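Local coordinates for protein HTPA Reductase (Selaginella moellendorffii, PDB 5U5N) that probably catalyses the NAD(P)H-dependent reduction of 4-hydroxy-tetrahydrodipicolinate to tetrahydrodipicolinate, a step of lysine biosynthesis through diaminopimelate, at residues I142-F147 with I177-K182; E60-V65 with A90-K95. All coordinates share one frame; numbering follows the deposited sequence.

Contact 1: residues I142-F147 with I177-K182; sequences IMAKQF and ISSLRK
Ala-144 and Ser-179 meet where two helices run side by side. The methyl CB of Ala-144 points at the other helix and sits 3.3 Å from the backbone O of Ser-179. CB of Ala-144 also lies 3.8 Å from CB of Ser-179 and 4.0 Å from CB of Lys-182. One small methyl thus rests on O and CB of Ser-179 and, three residues further on, on CB of Lys-182. With an alanine opposite a serine, the backbones can come close. CA of Ala-144 and CA of Ser-179 are 5.4 Å apart, and the axes of 142-146 and 177-182 approach to 8.2 Å at an angle of only 18°.

Beside this buried spot lies an exposed margin of two lysines. Lys-145 and Lys-182 both carry CG anti to the carbonyl carbon (chi1 -75° and -65°), and both chains are extended beyond it. They cross at a slant, with NZ of Lys-182 3.4 Å from CE of Lys-145. NZ of Lys-145 and NZ of Lys-182 are 4.4 Å apart, so like charges are brought together and some repulsion is likely. A long, weak ion pair of Lys-145 with Glu-141 may offset part of it. The aliphatic stems also come near each other, more loosely.

Further out, Leu-183 packs on Ala-144 and Met-143. Leu-180 turns its branch to Leu-156, Tyr-220 and Ile-222 of the sheet. On the first helix, Ile-142 and Gln-146 reach the second subunit, where Gln-146 NE2 bonds to Glu-274. The contact therefore joins helices 131-146 and 171-182, nearly parallel where 142-146 meets 177-182, in the C-terminal domain of the DapB family. This is close helix-helix packing through small residues, beside the mixed sheet and next to the dimer interface.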
ATOM      1  N   ILE A 142       8.862   0.832   0.077  1.00 37.17           N
ATOM      2  CA  ILE A 142       9.293   0.349  -1.227  1.00 38.43           C
ATOM      3  C   ILE A 142       8.694   1.269  -2.301  1.00 38.13           C
ATOM      4  O   ILE A 142       9.426   1.797  -3.165  1.00 39.90           O
ATOM      5  CB  ILE A 142       8.888  -1.102  -1.469  1.00 38.49           C
ATOM      6  CG1 ILE A 142       9.754  -2.021  -0.608  1.00 39.65           C
ATOM      7  CG2 ILE A 142       9.082  -1.468  -2.930  1.00 40.51           C
ATOM      8  CD1 ILE A 142       9.126  -3.381  -0.402  1.00 39.54           C
ATOM      9  N   MET A 143       7.384   1.463  -2.208  1.00 36.82           N
ATOM     10  CA  MET A 143       6.653   2.370  -3.107  1.00 37.45           C
ATOM     11  C   MET A 143       7.332   3.751  -3.170  1.00 37.74           C
ATOM     12  O   MET A 143       7.573   4.283  -4.237  1.00 38.78           O
ATOM     13  CB  MET A 143       5.197   2.506  -2.633  1.00 37.06           C
ATOM     14  CG  MET A 143       4.289   3.140  -3.655  1.00 39.06           C
ATOM     15  SD  MET A 143       4.177   4.929  -3.489  1.00 40.61           S
ATOM     16  CE  MET A 143       2.866   4.943  -2.240  1.00 40.54           C
ATOM     17  N   ALA A 144       7.662   4.287  -1.996  1.00 37.28           N
ATOM     18  CA  ALA A 144       8.288   5.588  -1.859  1.00 38.68           C
ATOM     19  C   ALA A 144       9.634   5.692  -2.559  1.00 39.96           C
ATOM     20  O   ALA A 144       9.887   6.720  -3.236  1.00 41.40           O
ATOM     21  CB  ALA A 144       8.474   5.907  -0.416  1.00 39.40           C
ATOM     22  N   LYS A 145      10.458   4.646  -2.470  1.00 40.03           N
ATOM     23  CA  LYS A 145      11.746   4.642  -3.156  1.00 42.43           C
ATOM     24  C   LYS A 145      11.651   4.466  -4.692  1.00 42.81           C
ATOM     25  O   LYS A 145      12.362   5.115  -5.445  1.00 44.78           O
ATOM     26  CB  LYS A 145      12.657   3.598  -2.548  1.00 44.00           C
ATOM     27  CG  LYS A 145      13.185   4.090  -1.223  1.00 45.46           C
ATOM     28  CD  LYS A 145      14.095   3.068  -0.582  1.00 47.94           C
ATOM     29  CE  LYS A 145      14.594   3.626   0.743  1.00 50.33           C
ATOM     30  NZ  LYS A 145      14.925   2.601   1.781  1.00 51.94           N
ATOM     31  N   GLN A 146      10.765   3.584  -5.133  1.00 43.82           N
ATOM     32  CA  GLN A 146      10.421   3.417  -6.530  1.00 43.63           C
ATOM     33  C   GLN A 146       9.860   4.674  -7.206  1.00 42.26           C
ATOM     34  O   GLN A 146      10.190   4.898  -8.346  1.00 42.95           O
ATOM     35  CB  GLN A 146       9.393   2.308  -6.718  1.00 43.26           C
ATOM     36  CG  GLN A 146       9.427   1.749  -8.114  1.00 44.34           C
ATOM     37  CD  GLN A 146       8.445   0.614  -8.290  1.00 44.46           C
ATOM     38  OE1 GLN A 146       7.968   0.015  -7.319  1.00 43.79           O
ATOM     39  NE2 GLN A 146       8.114   0.327  -9.559  1.00 45.10           N
ATOM     40  N   PHE A 147       9.028   5.461  -6.511  1.00 40.78           N
ATOM     41  CA  PHE A 147       8.290   6.569  -7.131  1.00 40.05           C
ATOM     42  C   PHE A 147       8.564   7.925  -6.450  1.00 40.15           C
ATOM     43  O   PHE A 147       7.651   8.548  -5.922  1.00 38.96           O
ATOM     44  CB  PHE A 147       6.788   6.288  -7.154  1.00 38.77           C
ATOM     45  CG  PHE A 147       6.407   4.947  -7.752  1.00 39.20           C
ATOM     46  CD1 PHE A 147       7.013   4.439  -8.908  1.00 40.55           C
ATOM     47  CD2 PHE A 147       5.365   4.230  -7.201  1.00 38.59           C
ATOM     48  CE1 PHE A 147       6.628   3.231  -9.444  1.00 41.21           C
ATOM     49  CE2 PHE A 147       4.963   3.004  -7.740  1.00 39.30           C
ATOM     50  CZ  PHE A 147       5.612   2.500  -8.858  1.00 40.65           C
ATOM     51  N   ILE A 177       5.688   8.336   7.750  1.00 33.66           N
ATOM     52  CA  ILE A 177       5.980   9.744   7.410  1.00 33.67           C
ATOM     53  C   ILE A 177       7.291   9.851   6.655  1.00 34.12           C
ATOM     54  O   ILE A 177       7.374  10.531   5.646  1.00 34.23           O
ATOM     55  CB  ILE A 177       5.989  10.641   8.644  1.00 34.57           C
ATOM     56  CG1 ILE A 177       4.569  10.811   9.172  1.00 35.31           C
ATOM     57  CG2 ILE A 177       6.553  12.007   8.322  1.00 35.95           C
ATOM     58  CD1 ILE A 177       4.498  11.003  10.668  1.00 36.84           C
ATOM     59  N   SER A 178       8.307   9.138   7.113  1.00 34.80           N
ATOM     60  CA  SER A 178       9.564   9.117   6.383  1.00 36.46           C
ATOM     61  C   SER A 178       9.440   8.667   4.899  1.00 36.61           C
ATOM     62  O   SER A 178      10.166   9.136   4.019  1.00 38.13           O
ATOM     63  CB  SER A 178      10.558   8.234   7.106  1.00 38.56           C
ATOM     64  OG  SER A 178      11.535   7.814   6.184  1.00 41.26           O
ATOM     65  N   SER A 179       8.590   7.691   4.647  1.00 35.98           N
ATOM     66  CA  SER A 179       8.315   7.246   3.280  1.00 37.07           C
ATOM     67  C   SER A 179       7.551   8.334   2.544  1.00 35.56           C
ATOM     68  O   SER A 179       7.887   8.645   1.419  1.00 36.96           O
ATOM     69  CB  SER A 179       7.546   5.913   3.260  1.00 38.30           C
ATOM     70  OG  SER A 179       8.434   4.910   3.702  1.00 40.63           O
ATOM     71  N   LEU A 180       6.569   8.924   3.198  1.00 33.67           N
ATOM     72  CA  LEU A 180       5.750   9.978   2.620  1.00 33.65           C
ATOM     73  C   LEU A 180       6.564  11.208   2.193  1.00 34.29           C
ATOM     74  O   LEU A 180       6.218  11.851   1.189  1.00 34.99           O
ATOM     75  CB  LEU A 180       4.610  10.358   3.554  1.00 33.22           C
ATOM     76  CG  LEU A 180       3.526   9.267   3.687  1.00 34.03           C
ATOM     77  CD1 LEU A 180       2.579   9.541   4.862  1.00 34.26           C
ATOM     78  CD2 LEU A 180       2.735   9.119   2.364  1.00 35.82           C
ATOM     79  N   ARG A 181       7.676  11.484   2.906  1.00 34.28           N
ATOM     80  CA  ARG A 181       8.632  12.501   2.503  1.00 35.71           C
ATOM     81  C   ARG A 181       9.354  12.159   1.215  1.00 37.37           C
ATOM     82  O   ARG A 181       9.623  13.057   0.416  1.00 38.74           O
ATOM     83  CB  ARG A 181       9.695  12.765   3.587  1.00 36.79           C
ATOM     84  CG  ARG A 181       9.141  13.503   4.773  1.00 36.70           C
ATOM     85  CD  ARG A 181      10.224  14.122   5.659  1.00 39.48           C
ATOM     86  NE  ARG A 181       9.581  14.464   6.928  1.00 39.74           N
ATOM     87  CZ  ARG A 181       9.669  13.773   8.056  1.00 39.50           C
ATOM     88  NH1 ARG A 181      10.445  12.677   8.142  1.00 39.18           N
ATOM     89  NH2 ARG A 181       8.982  14.207   9.117  1.00 40.38           N
ATOM     90  N   LYS A 182       9.698  10.897   1.013  1.00 37.97           N
ATOM     91  CA  LYS A 182      10.317  10.497  -0.234  1.00 40.65           C
ATOM     92  C   LYS A 182       9.347  10.610  -1.419  1.00 40.74           C
ATOM     93  O   LYS A 182       9.786  10.737  -2.541  1.00 43.02           O
ATOM     94  CB  LYS A 182      10.870   9.089  -0.139  1.00 42.80           C
ATOM     95  CG  LYS A 182      11.988   8.994   0.856  1.00 44.19           C
ATOM     96  CD  LYS A 182      12.828   7.756   0.632  1.00 48.42           C
ATOM     97  CE  LYS A 182      13.855   7.623   1.765  1.00 50.25           C
ATOM     98  NZ  LYS A 182      15.115   6.934   1.356  1.00 56.32           N
TER

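Contact 2: residues E60-V65 with A90-K95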
ATOM      1  N   GLU A  60      15.202 -20.328  39.230  1.00 53.94           N
ATOM      2  CA  GLU A  60      15.251 -21.749  38.876  1.00 54.09           C
ATOM      3  C   GLU A  60      15.470 -22.047  37.365  1.00 51.77           C
ATOM      4  O   GLU A  60      15.230 -23.178  36.895  1.00 50.84           O
ATOM      5  CB  GLU A  60      13.947 -22.407  39.300  1.00 53.26           C
ATOM      6  CG  GLU A  60      13.634 -22.443  40.791  1.00 56.80           C
ATOM      7  CD  GLU A  60      12.210 -22.973  41.078  1.00 55.91           C
ATOM      8  OE1 GLU A  60      11.477 -23.387  40.140  1.00 53.68           O
ATOM      9  OE2 GLU A  60      11.793 -22.951  42.244  1.00 58.96           O
ATOM     10  N   ARG A  61      15.890 -21.060  36.582  1.00 51.17           N
ATOM     11  CA  ARG A  61      15.813 -21.205  35.117  1.00 48.79           C
ATOM     12  C   ARG A  61      16.707 -22.288  34.493  1.00 49.83           C
ATOM     13  O   ARG A  61      16.401 -22.825  33.442  1.00 47.60           O
ATOM     14  CB  ARG A  61      16.045 -19.874  34.427  1.00 48.81           C
ATOM     15  CG  ARG A  61      17.441 -19.299  34.563  1.00 52.38           C
ATOM     16  CD  ARG A  61      17.471 -17.959  33.865  1.00 52.44           C
ATOM     17  NE  ARG A  61      18.778 -17.332  34.026  1.00 56.40           N
ATOM     18  CZ  ARG A  61      19.209 -16.292  33.323  1.00 58.00           C
ATOM     19  NH1 ARG A  61      18.448 -15.720  32.378  1.00 56.14           N
ATOM     20  NH2 ARG A  61      20.422 -15.822  33.553  1.00 62.30           N
ATOM     21  N   GLU A  62      17.798 -22.623  35.155  1.00 53.56           N
ATOM     22  CA  GLU A  62      18.660 -23.729  34.725  1.00 55.47           C
ATOM     23  C   GLU A  62      17.885 -25.059  34.809  1.00 54.51           C
ATOM     24  O   GLU A  62      17.847 -25.827  33.847  1.00 53.22           O
ATOM     25  CB  GLU A  62      19.920 -23.815  35.613  1.00 60.53           C
ATOM     26  CG  GLU A  62      20.733 -22.521  35.736  1.00 62.79           C
ATOM     27  CD  GLU A  62      21.932 -22.458  34.812  1.00 64.92           C
ATOM     28  OE1 GLU A  62      21.754 -22.362  33.568  1.00 62.59           O
ATOM     29  OE2 GLU A  62      23.058 -22.497  35.351  1.00 69.50           O
ATOM     30  N   ASP A  63      17.282 -25.316  35.978  1.00 55.43           N
ATOM     31  CA  ASP A  63      16.536 -26.558  36.256  1.00 55.50           C
ATOM     32  C   ASP A  63      15.345 -26.632  35.283  1.00 51.29           C
ATOM     33  O   ASP A  63      15.097 -27.653  34.636  1.00 50.48           O
ATOM     34  CB  ASP A  63      15.992 -26.591  37.692  1.00 57.53           C
ATOM     35  CG  ASP A  63      17.089 -26.732  38.780  1.00 62.71           C
ATOM     36  OD1 ASP A  63      18.260 -27.051  38.439  1.00 64.96           O
ATOM     37  OD2 ASP A  63      16.755 -26.532  39.992  1.00 64.79           O
ATOM     38  N   VAL A  64      14.626 -25.528  35.192  1.00 48.60           N
ATOM     39  CA  VAL A  64      13.448 -25.453  34.351  1.00 45.59           C
ATOM     40  C   VAL A  64      13.775 -25.841  32.887  1.00 44.45           C
ATOM     41  O   VAL A  64      13.079 -26.656  32.313  1.00 43.55           O
ATOM     42  CB  VAL A  64      12.795 -24.075  34.465  1.00 43.53           C
ATOM     43  CG1 VAL A  64      11.802 -23.816  33.337  1.00 40.59           C
ATOM     44  CG2 VAL A  64      12.148 -23.966  35.811  1.00 44.56           C
ATOM     45  N   VAL A  65      14.869 -25.307  32.348  1.00 45.33           N
ATOM     46  CA  VAL A  65      15.221 -25.506  30.936  1.00 45.16           C
ATOM     47  C   VAL A  65      15.707 -26.942  30.657  1.00 47.45           C
ATOM     48  O   VAL A  65      15.430 -27.470  29.587  1.00 46.53           O
ATOM     49  CB  VAL A  65      16.208 -24.404  30.428  1.00 45.47           C
ATOM     50  CG1 VAL A  65      16.867 -24.778  29.120  1.00 45.80           C
ATOM     51  CG2 VAL A  65      15.469 -23.100  30.245  1.00 43.36           C
ATOM     52  N   ALA A  90      18.262 -13.057  26.618  1.00 44.41           N
ATOM     53  CA  ALA A  90      18.846 -13.392  25.313  1.00 44.29           C
ATOM     54  C   ALA A  90      20.177 -14.109  25.445  1.00 46.81           C
ATOM     55  O   ALA A  90      20.422 -15.096  24.750  1.00 46.06           O
ATOM     56  CB  ALA A  90      19.014 -12.157  24.451  1.00 45.13           C
ATOM     57  N   GLU A  91      21.046 -13.625  26.332  1.00 50.27           N
ATOM     58  CA  GLU A  91      22.308 -14.311  26.553  1.00 53.12           C
ATOM     59  C   GLU A  91      22.084 -15.690  27.117  1.00 52.13           C
ATOM     60  O   GLU A  91      22.778 -16.625  26.746  1.00 52.96           O
ATOM     61  CB  GLU A  91      23.218 -13.503  27.431  1.00 57.51           C
ATOM     62  CG  GLU A  91      23.754 -12.305  26.700  1.00 59.50           C
ATOM     63  CD  GLU A  91      24.216 -11.220  27.657  1.00 63.40           C
ATOM     64  OE1 GLU A  91      24.998 -11.515  28.595  1.00 66.71           O
ATOM     65  OE2 GLU A  91      23.812 -10.042  27.463  1.00 63.72           O
ATOM     66  N   PHE A  92      21.081 -15.829  27.973  1.00 50.53           N
ATOM     67  CA  PHE A  92      20.752 -17.126  28.510  1.00 49.71           C
ATOM     68  C   PHE A  92      20.288 -18.072  27.389  1.00 46.71           C
ATOM     69  O   PHE A  92      20.794 -19.183  27.280  1.00 47.34           O
ATOM     70  CB  PHE A  92      19.709 -17.007  29.603  1.00 48.84           C
ATOM     71  CG  PHE A  92      19.341 -18.312  30.199  1.00 48.61           C
ATOM     72  CD1 PHE A  92      20.249 -18.998  30.994  1.00 51.79           C
ATOM     73  CD2 PHE A  92      18.104 -18.887  29.946  1.00 45.73           C
ATOM     74  CE1 PHE A  92      19.936 -20.219  31.538  1.00 51.89           C
ATOM     75  CE2 PHE A  92      17.793 -20.123  30.509  1.00 45.85           C
ATOM     76  CZ  PHE A  92      18.711 -20.783  31.310  1.00 48.95           C
ATOM     77  N   TYR A  93      19.369 -17.626  26.537  1.00 43.72           N
ATOM     78  CA  TYR A  93      18.893 -18.476  25.440  1.00 41.18           C
ATOM     79  C   TYR A  93      20.018 -18.894  24.516  1.00 42.04           C
ATOM     80  O   TYR A  93      20.107 -20.070  24.160  1.00 41.65           O
ATOM     81  CB  TYR A  93      17.768 -17.807  24.628  1.00 38.80           C
ATOM     82  CG  TYR A  93      16.576 -17.376  25.455  1.00 37.86           C
ATOM     83  CD1 TYR A  93      16.152 -18.113  26.583  1.00 38.13           C
ATOM     84  CD2 TYR A  93      15.884 -16.220  25.131  1.00 37.16           C
ATOM     85  CE1 TYR A  93      15.062 -17.711  27.336  1.00 37.34           C
ATOM     86  CE2 TYR A  93      14.801 -15.805  25.878  1.00 36.45           C
ATOM     87  CZ  TYR A  93      14.390 -16.553  26.973  1.00 36.52           C
ATOM     88  OH  TYR A  93      13.303 -16.118  27.694  1.00 36.03           O
ATOM     89  N   CYS A  94      20.887 -17.948  24.150  1.00 43.47           N
ATOM     90  CA  CYS A  94      21.991 -18.251  23.225  1.00 44.69           C
ATOM     91  C   CYS A  94      23.043 -19.203  23.811  1.00 47.26           C
ATOM     92  O   CYS A  94      23.546 -20.066  23.098  1.00 47.33           O
ATOM     93  CB  CYS A  94      22.667 -16.968  22.745  1.00 46.41           C
ATOM     94  SG  CYS A  94      21.638 -15.934  21.711  1.00 43.83           S
ATOM     95  N   LYS A  95      23.365 -19.053  25.097  1.00 49.55           N
ATOM     96  CA  LYS A  95      24.295 -19.962  25.774  1.00 52.65           C
ATOM     97  C   LYS A  95      23.780 -21.410  25.766  1.00 51.20           C
ATOM     98  O   LYS A  95      24.535 -22.329  25.502  1.00 52.86           O
ATOM     99  CB  LYS A  95      24.557 -19.497  27.209  1.00 55.50           C
ATOM    100  CG  LYS A  95      25.262 -20.551  28.025  1.00 58.65           C
ATOM    101  CD  LYS A  95      25.735 -20.081  29.387  1.00 62.39           C
ATOM    102  CE  LYS A  95      26.281 -21.266  30.154  1.00 65.35           C
ATOM    103  NZ  LYS A  95      27.096 -20.800  31.299  1.00 70.18           N
TER
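Arg-61 lies flat over the ring of Phe-92, and this stack is the tight part of the contact. The guanidinium and ring planes are 12° apart, with centres 4.2 Å from each other. CD of Arg-61 stands 3.8 Å from the centroid of the Phe-92 ring, over the middle of the face, in a CH-pi contact. CZ of Arg-61 lies off-centre in a cation-pi contact, and its NH1 runs on to CB of Phe-92 at 3.3 Å. Arg-61 holds CG between the backbone N and the carbonyl carbon (chi1 67°), and from there the chain extends to NE across the ring. Val-65 closes one edge, its CG2 3.8 Å from CE2 of Phe-92.

The other part is looser. Glu-62 bends at chi2 (-98°) and brings OE1 to 3.5 Å from CE1 of Phe-92, in the ring plane. Glu-62 is exposed, and its OE2 is still 6.0 Å from NZ of Lys-95, too far for a direct pair.

NH2 of Arg-61 also forms a salt bridge with Asp-88 OD2, which is likely to steady the guanidinium. Replacing Arg-61 by an alanine is likely to uncover this face of Phe-92 and to leave Asp-88 without its charged mate. The side chain of Arg-61 is near NAD-binding Asn-89 and about 6 Å from the bound NAD.

Helices 61-71 and 86-95 belong to the Rossmann-like N-terminal domain. The axes of 61-65 and 90-95 stay 12.4 Å apart, so side chains bridge the gap. Arg-61 and Val-64 touch Leu-36 of strand 34-37, while Ala-90 and Cys-94 pack on helix 109-119 and strand 100-102.

The two contacts share no helix and lie on opposite sides of the chain's centre, their nearest atoms about 27 Å apart. Both join two helices, and both are partly buried, with charged residues at the outer margin. Contact 1 belongs to the C-terminal domain, contact 2 to the nucleotide-binding domain. In contact 1 the helices pass close, and small residues make the core. In contact 2 they stand further apart and a long arginine and an aromatic ring fill the space. The lysines of contact 1 are like charges. The arginine of contact 2 has an acidic partner and lies near NAD, whereas contact 1 is near the second subunit.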